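Local coordinates for CBS domain-containing protein (Listeria monocytogenes, PDB 6XNU), which binds the second messenger c-di-AMP, probably through its CBS domains, and takes part in controlling (p)ppGpp and c-di-AMP levels, at residues G72-A76 with A77-D81. Numbering follows the deposited sequence.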
loop_
_atom_site.group_PDB
_atom_site.type_symbol
_atom_site.label_atom_id
_atom_site.label_comp_id
_atom_site.label_asym_id
_atom_site.label_seq_id
_atom_site.Cartn_x
_atom_site.Cartn_y
_atom_site.Cartn_z
ATOM N N GLY A 72 12.479 11.402 4.035
ATOM C CA GLY A 72 11.671 11.122 2.864
ATOM C C GLY A 72 10.940 9.808 3.007
ATOM O O GLY A 72 11.074 9.097 4.007
ATOM N N LEU A 73 10.148 9.512 1.981
ATOM C CA LEU A 73 9.382 8.278 1.863
ATOM C C LEU A 73 9.683 7.689 0.500
ATOM O O LEU A 73 9.819 8.428 -0.480
ATOM C CB LEU A 73 7.879 8.529 2.006
ATOM C CG LEU A 73 7.375 9.087 3.341
ATOM C CD1 LEU A 73 5.916 9.489 3.227
ATOM C CD2 LEU A 73 7.574 8.045 4.431
ATOM N N ILE A 74 9.815 6.364 0.436
ATOM C CA ILE A 74 10.166 5.709 -0.816
ATOM C C ILE A 74 9.327 4.450 -1.002
ATOM O O ILE A 74 8.980 3.754 -0.042
ATOM C CB ILE A 74 11.684 5.400 -0.890
ATOM C CG1 ILE A 74 12.109 5.028 -2.313
ATOM C CG2 ILE A 74 12.077 4.313 0.108
ATOM C CD1 ILE A 74 13.629 4.929 -2.469
ATOM N N SER A 75 8.992 4.173 -2.261
ATOM C CA SER A 75 8.202 3.010 -2.637
ATOM C C SER A 75 8.827 2.343 -3.853
ATOM O O SER A 75 9.666 2.916 -4.547
ATOM C CB SER A 75 6.765 3.395 -2.973
ATOM O OG SER A 75 6.738 4.133 -4.186
ATOM N N ALA A 76 8.374 1.118 -4.128
ATOM C CA ALA A 76 8.821 0.426 -5.331
ATOM C C ALA A 76 8.428 1.175 -6.598
ATOM O O ALA A 76 9.184 1.162 -7.580
ATOM C CB ALA A 76 8.255 -0.994 -5.367
ATOM N N ALA A 77 7.267 1.838 -6.605
ATOM C CA ALA A 77 6.852 2.557 -7.807
ATOM C C ALA A 77 7.776 3.735 -8.082
ATOM O O ALA A 77 8.118 4.003 -9.237
ATOM C CB ALA A 77 5.408 3.033 -7.677
ATOM N N MET A 78 8.212 4.433 -7.032
ATOM C CA MET A 78 9.143 5.541 -7.225
ATOM C C MET A 78 10.466 5.049 -7.785
ATOM O O MET A 78 11.068 5.691 -8.657
ATOM C CB MET A 78 9.387 6.258 -5.900
ATOM C CG MET A 78 8.191 6.906 -5.280
ATOM S SD MET A 78 8.683 7.593 -3.681
ATOM C CE MET A 78 7.118 7.572 -2.814
ATOM N N ILE A 79 10.936 3.908 -7.286
ATOM C CA ILE A 79 12.205 3.347 -7.735
ATOM C C ILE A 79 12.108 2.898 -9.188
ATOM O O ILE A 79 12.968 3.224 -10.017
ATOM C CB ILE A 79 12.607 2.185 -6.807
ATOM C CG1 ILE A 79 13.006 2.716 -5.428
ATOM C CG2 ILE A 79 13.672 1.314 -7.446
ATOM C CD1 ILE A 79 13.100 1.635 -4.375
ATOM N N THR A 80 11.055 2.149 -9.523
ATOM C CA THR A 80 10.961 1.581 -10.869
ATOM C C THR A 80 10.701 2.663 -11.909
ATOM O O THR A 80 11.199 2.578 -13.039
ATOM C CB THR A 80 9.869 0.514 -10.916
ATOM O OG1 THR A 80 10.122 -0.462 -9.899
ATOM C CG2 THR A 80 9.859 -0.177 -12.273
ATOM N N ASP A 81 9.909 3.678 -11.556
ATOM C CA ASP A 81 9.697 4.792 -12.472
ATOM C C ASP A 81 11.024 5.441 -12.851
ATOM O O ASP A 81 11.238 5.808 -14.013
ATOM C CB ASP A 81 8.754 5.814 -11.842
ATOM C CG ASP A 81 8.669 7.098 -12.640
ATOM O OD1 ASP A 81 7.817 7.184 -13.546
ATOM O OD2 ASP A 81 9.461 8.023 -12.360
#
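S75 caps the helix that follows by turning its hydroxyl toward the amide of M78. With OG lodged between its own backbone N and carbonyl carbon (chi1 69°), it accepts that amide in a nearly straight N-cap bond, M78 N to S75 OG 3.2 Å. S75 O takes the next amide, I79 N, so the side chain and the carbonyl of S75 each take an amide of the first turn. The M78 side chain runs back along the strand: CG lies beside the hydroxyl, 3.3 Å from S75 OG, and the extended chain beyond it carries SD to 3.5 Å from L73 O, with CE near both L73 O and S75 OG.

I74 and I79 meet at about a right angle. I74 swings CG1 away from its own N (chi1 -166°), which brings CD1 to 3.7 Å from I79 CG1; V99 and V102 also pack on I74, while I79 continues onto L46, A49, L50 and L53 of helix 46-56.

The next carbonyl, A76 O, accepts twice from T80, one turn on: from T80 N at 2.9 Å and from T80 OG1 at 3.0 Å, the two donors approaching opposite faces of the carbonyl plane. A76 itself packs on A76 of the second subunit, and T80 packs on T54 of that same second subunit. Together these contacts form a serine N-capped strand-to-helix junction, consistent with the β-β-α order of a CBS domain.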